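PDB 4RXU: periplasmic sugar-binding protein from Chloroflexus aurantiacus, which binds beta-D-glucopyranose and probably serves as the solute-binding component of an ABC-type sugar transporter. Local coordinates for residues Ala73-Asn78 with Thr98-Ala103; Glu77-Leu82 with Lys88-Cys93. All blocks are in the same frame, centred on the assembly; numbering follows the deposited sequence.

Interaction 1 (Ala73-Asn78 with Thr98-Ala103); sequences AKEKEN and TAAAAA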
loop_
_atom_site.group_PDB
_atom_site.type_symbol
_atom_site.label_atom_id
_atom_site.label_comp_id
_atom_site.label_asym_id
_atom_site.label_seq_id
_atom_site.Cartn_x
_atom_site.Cartn_y
_atom_site.Cartn_z
ATOM N N ALA A 73 15.942 1.543 13.448
ATOM C CA ALA A 73 16.552 1.825 14.727
ATOM C C ALA A 73 15.786 2.932 15.456
ATOM O O ALA A 73 15.566 2.855 16.679
ATOM C CB ALA A 73 18.022 2.199 14.546
ATOM N N LYS A 74 15.365 3.952 14.718
ATOM C CA LYS A 74 14.583 5.025 15.346
ATOM C C LYS A 74 13.211 4.498 15.759
ATOM O O LYS A 74 12.688 4.850 16.796
ATOM C CB LYS A 74 14.421 6.217 14.416
ATOM C CG LYS A 74 13.608 7.353 15.005
ATOM C CD LYS A 74 14.303 7.985 16.191
ATOM C CE LYS A 74 13.614 9.197 16.793
ATOM N NZ LYS A 74 13.641 10.399 15.946
ATOM N N GLU A 75 12.626 3.658 14.918
ATOM C CA GLU A 75 11.363 3.018 15.250
ATOM C C GLU A 75 11.412 2.295 16.603
ATOM O O GLU A 75 10.546 2.448 17.447
ATOM C CB GLU A 75 11.031 2.066 14.114
ATOM C CG GLU A 75 9.817 1.199 14.338
ATOM C CD GLU A 75 9.689 0.280 13.155
ATOM O OE1 GLU A 75 10.232 -0.857 13.227
ATOM O OE2 GLU A 75 9.122 0.729 12.131
ATOM N N LYS A 76 12.488 1.558 16.803
ATOM C CA LYS A 76 12.652 0.832 18.036
ATOM C C LYS A 76 12.780 1.810 19.204
ATOM O O LYS A 76 12.172 1.575 20.255
ATOM C CB LYS A 76 13.841 -0.135 17.989
ATOM C CG LYS A 76 13.895 -1.025 19.217
ATOM C CD LYS A 76 15.025 -2.014 19.140
ATOM C CE LYS A 76 14.889 -3.109 20.190
ATOM N NZ LYS A 76 14.920 -2.463 21.522
ATOM N N GLU A 77 13.550 2.877 19.021
ATOM C CA GLU A 77 13.639 3.938 20.018
ATOM C C GLU A 77 12.259 4.495 20.354
ATOM O O GLU A 77 11.914 4.658 21.524
ATOM C CB GLU A 77 14.554 5.061 19.525
ATOM C CG GLU A 77 16.001 4.641 19.328
ATOM C CD GLU A 77 16.967 5.803 19.453
ATOM O OE1 GLU A 77 16.527 6.962 19.306
ATOM O OE2 GLU A 77 18.167 5.556 19.696
ATOM N N ASN A 78 11.476 4.785 19.321
ATOM C CA ASN A 78 10.141 5.307 19.503
ATOM C C ASN A 78 9.331 4.381 20.395
ATOM O O ASN A 78 8.629 4.827 21.322
ATOM C CB ASN A 78 9.435 5.472 18.154
ATOM C CG ASN A 78 9.911 6.666 17.353
ATOM O OD1 ASN A 78 9.688 6.698 16.115
ATOM N ND2 ASN A 78 10.479 7.659 18.002
ATOM N N THR A 98 10.233 -7.143 8.912
ATOM C CA THR A 98 11.047 -8.120 9.606
ATOM C C THR A 98 11.909 -7.460 10.659
ATOM O O THR A 98 12.014 -7.974 11.787
ATOM C CB THR A 98 11.899 -8.917 8.631
ATOM O OG1 THR A 98 11.025 -9.695 7.814
ATOM C CG2 THR A 98 12.833 -9.872 9.381
ATOM N N ALA A 99 12.511 -6.330 10.309
ATOM C CA ALA A 99 13.381 -5.627 11.257
ATOM C C ALA A 99 12.665 -5.169 12.507
ATOM O O ALA A 99 13.286 -5.017 13.546
ATOM C CB ALA A 99 14.028 -4.423 10.625
ATOM N N ALA A 100 11.358 -4.946 12.397
ATOM C CA ALA A 100 10.539 -4.477 13.531
ATOM C C ALA A 100 10.269 -5.560 14.580
ATOM O O ALA A 100 9.648 -5.290 15.623
ATOM C CB ALA A 100 9.212 -3.940 12.993
ATOM N N ALA A 101 10.706 -6.795 14.310
ATOM C CA ALA A 101 10.481 -7.857 15.279
ATOM C C ALA A 101 10.970 -7.525 16.701
ATOM O O ALA A 101 10.241 -7.735 17.688
ATOM C CB ALA A 101 11.064 -9.184 14.782
ATOM N N ALA A 102 12.182 -6.994 16.820
ATOM C CA ALA A 102 12.740 -6.725 18.162
ATOM C C ALA A 102 11.924 -5.659 18.893
ATOM O O ALA A 102 11.712 -5.743 20.101
ATOM C CB ALA A 102 14.209 -6.336 18.099
ATOM N N ALA A 103 11.435 -4.668 18.154
ATOM C CA ALA A 103 10.564 -3.645 18.731
ATOM C C ALA A 103 9.264 -4.218 19.292
ATOM O O ALA A 103 8.835 -3.869 20.411
ATOM C CB ALA A 103 10.277 -2.569 17.692
#

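Interaction 2 (Glu77-Leu82 with Lys88-Cys93); sequences ENVEAL and KVLIIC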
loop_
_atom_site.group_PDB
_atom_site.type_symbol
_atom_site.label_atom_id
_atom_site.label_comp_id
_atom_site.label_asym_id
_atom_site.label_seq_id
_atom_site.Cartn_x
_atom_site.Cartn_y
_atom_site.Cartn_z
ATOM N N GLU A 77 13.550 2.877 19.021
ATOM C CA GLU A 77 13.639 3.938 20.018
ATOM C C GLU A 77 12.259 4.495 20.354
ATOM O O GLU A 77 11.914 4.658 21.524
ATOM C CB GLU A 77 14.554 5.061 19.525
ATOM C CG GLU A 77 16.001 4.641 19.328
ATOM C CD GLU A 77 16.967 5.803 19.453
ATOM O OE1 GLU A 77 16.527 6.962 19.306
ATOM O OE2 GLU A 77 18.167 5.556 19.696
ATOM N N ASN A 78 11.476 4.785 19.321
ATOM C CA ASN A 78 10.141 5.307 19.503
ATOM C C ASN A 78 9.331 4.381 20.395
ATOM O O ASN A 78 8.629 4.827 21.322
ATOM C CB ASN A 78 9.435 5.472 18.154
ATOM C CG ASN A 78 9.911 6.666 17.353
ATOM O OD1 ASN A 78 9.688 6.698 16.115
ATOM N ND2 ASN A 78 10.479 7.659 18.002
ATOM N N VAL A 79 9.394 3.090 20.090
ATOM C CA VAL A 79 8.678 2.111 20.909
ATOM C C VAL A 79 9.188 2.166 22.347
ATOM O O VAL A 79 8.405 2.156 23.294
ATOM C CB VAL A 79 8.777 0.703 20.310
ATOM C CG1 VAL A 79 8.215 -0.367 21.233
ATOM C CG2 VAL A 79 8.012 0.676 19.000
ATOM N N GLU A 80 10.510 2.214 22.514
ATOM C CA GLU A 80 11.060 2.220 23.867
ATOM C C GLU A 80 10.619 3.464 24.660
ATOM O O GLU A 80 10.313 3.377 25.863
ATOM C CB GLU A 80 12.576 2.058 23.830
ATOM C CG GLU A 80 12.992 0.697 23.262
ATOM C CD GLU A 80 14.455 0.573 22.913
ATOM O OE1 GLU A 80 15.062 1.578 22.508
ATOM O OE2 GLU A 80 14.991 -0.560 23.026
ATOM N N ALA A 81 10.530 4.603 23.974
ATOM C CA ALA A 81 10.101 5.859 24.610
ATOM C C ALA A 81 8.659 5.738 25.062
ATOM O O ALA A 81 8.302 6.176 26.146
ATOM C CB ALA A 81 10.236 7.019 23.654
ATOM N N LEU A 82 7.831 5.112 24.227
ATOM C CA LEU A 82 6.414 4.979 24.551
ATOM C C LEU A 82 6.213 4.013 25.724
ATOM O O LEU A 82 5.393 4.247 26.609
ATOM C CB LEU A 82 5.646 4.505 23.326
ATOM C CG LEU A 82 5.507 5.586 22.246
ATOM C CD1 LEU A 82 4.972 4.971 20.951
ATOM C CD2 LEU A 82 4.655 6.774 22.692
ATOM N N LYS A 88 0.066 0.945 27.270
ATOM C CA LYS A 88 -0.408 -0.427 27.365
ATOM C C LYS A 88 -0.717 -1.040 26.015
ATOM O O LYS A 88 -0.811 -2.264 25.904
ATOM C CB LYS A 88 -1.666 -0.487 28.233
ATOM C CG LYS A 88 -1.460 -0.052 29.683
ATOM C CD LYS A 88 -0.342 -0.834 30.343
ATOM C CE LYS A 88 -0.013 -0.296 31.726
ATOM N NZ LYS A 88 1.466 -0.231 31.909
ATOM N N VAL A 89 -0.884 -0.195 24.997
ATOM C CA VAL A 89 -1.174 -0.666 23.631
ATOM C C VAL A 89 -0.332 0.152 22.672
ATOM O O VAL A 89 -0.322 1.377 22.734
ATOM C CB VAL A 89 -2.652 -0.474 23.238
ATOM C CG1 VAL A 89 -2.907 -1.000 21.830
ATOM C CG2 VAL A 89 -3.605 -1.160 24.217
ATOM N N LEU A 90 0.342 -0.550 21.771
ATOM C CA LEU A 90 1.148 0.047 20.711
ATOM C C LEU A 90 0.436 -0.191 19.384
ATOM O O LEU A 90 0.160 -1.344 19.040
ATOM C CB LEU A 90 2.529 -0.612 20.669
ATOM C CG LEU A 90 3.452 -0.189 19.521
ATOM C CD1 LEU A 90 3.873 1.275 19.596
ATOM C CD2 LEU A 90 4.639 -1.133 19.492
ATOM N N ILE A 91 0.144 0.887 18.651
ATOM C CA ILE A 91 -0.307 0.782 17.254
ATOM C C ILE A 91 0.904 1.169 16.409
ATOM O O ILE A 91 1.418 2.291 16.520
ATOM C CB ILE A 91 -1.474 1.742 16.985
ATOM C CG1 ILE A 91 -2.706 1.353 17.821
ATOM C CG2 ILE A 91 -1.801 1.786 15.499
ATOM C CD1 ILE A 91 -3.687 2.499 17.978
ATOM N N ILE A 92 1.382 0.237 15.591
ATOM C CA ILE A 92 2.655 0.434 14.889
ATOM C C ILE A 92 2.613 -0.030 13.432
ATOM O O ILE A 92 2.289 -1.189 13.159
ATOM C CB ILE A 92 3.848 -0.240 15.627
ATOM C CG1 ILE A 92 5.143 -0.060 14.820
ATOM C CG2 ILE A 92 3.577 -1.713 15.955
ATOM C CD1 ILE A 92 6.388 -0.354 15.632
ATOM N N CYS A 93 2.955 0.902 12.536
ATOM C CA CYS A 93 3.196 0.595 11.153
ATOM C C CYS A 93 4.711 0.558 10.930
ATOM O O CYS A 93 5.360 1.597 10.981
ATOM C CB CYS A 93 2.531 1.603 10.243
ATOM S SG CYS A 93 2.896 1.284 8.525
#

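Interaction 1 (Ala73-Asn78 with Thr98-Ala103)
K76 and A103 bring helix 72-84 against the start of helix 101-109, with their CA atoms 5.0 Å apart. So close an approach is possible because the second helix offers only methyl groups here. A103 CB points at the first helix, lies 4.2 Å from K76 CA and also touches CG of the same lysine. K76 leaves its backbone with CG anti to the backbone N (chi1 -172°), and its aliphatic chain runs over the alanine surface until CE meets A102 CB at 3.9 Å. A long methylene chain suits this place: its carbons cover alanines, while the bend at chi4 leaves NZ in a salt bridge with E80, modelled unusually short and so doubtful in its exact geometry.

The other contact joins a carboxylate to a methyl. E75 extends across the gap, and its OE1 reaches A100 CB at 3.3 Å, in the turn from T98 to A101. Its other oxygen, OE2, accepts a hydrogen bond from H95 N, tying the buried acid to the loop after strand 89-92. A100 also packs on P94 and I121, so this helix pair stands beside loops at the C-terminal ends of strands 89-92 and 113-117.

Interaction 2 (Glu77-Leu82 with Lys88-Cys93)
A beta-alpha-beta crossover of the periplasmic-binding-protein fold closes here: helix 72-84 connects strands 61-67 and 89-92, parallel members of one sheet on either side of strand 29-37, and V79 and L82 pack on L90 and I92 of the second. Helix and strand segments run nearly antiparallel, at 157°, with their axes 10.3 Å apart, a gap filled by branched apolar side chains. V79 makes most of the contact from the helix side. Its CG2 lies 3.9 Å from L90 CD2 and equally near I92 CD1, while CG1 also reaches L90 CD2 at 4.1 Å. One turn later, L82 CD1 meets L90 CD1 at 4.1 Å. A chi1 of 174° swings L90 CG away from its own N, so that CD1 and CD2 fork toward L82 and V79, and each side-chain pair crosses at about a right angle.

Strand alternation explains the residue choice: L90 and I92 face the helix, whereas V89, on the reverse face, packs on helix 300-315. Hydrophobic residues therefore suit both faces of this interior strand. It is flanked by strands 29-37 and 113-117, and V36 of the former touches both L82 and L90.

Interactions 1 and 2 use successive parts of helix 72-84, sharing E77 and N78, and their centres are about 9 Å apart. One side of the helix meets helix 101-109 and another meets the sheet, and the two contacts join where E75 CG packs on I92 CD1 at 4.0 Å and A103 O approaches V79 CG1 at 3.7 Å. Strand 89-92 leads directly through the loop of H95 into helix 101-109, so the helix, strand and second helix form one continuous unit. Neither contact lines the sugar pocket: the side chains of E75 and I92 are each about 12 Å from the bound beta-D-glucopyranose. I121, which touches both A100 and I92, follows closely after the pocket residues D118 and R119.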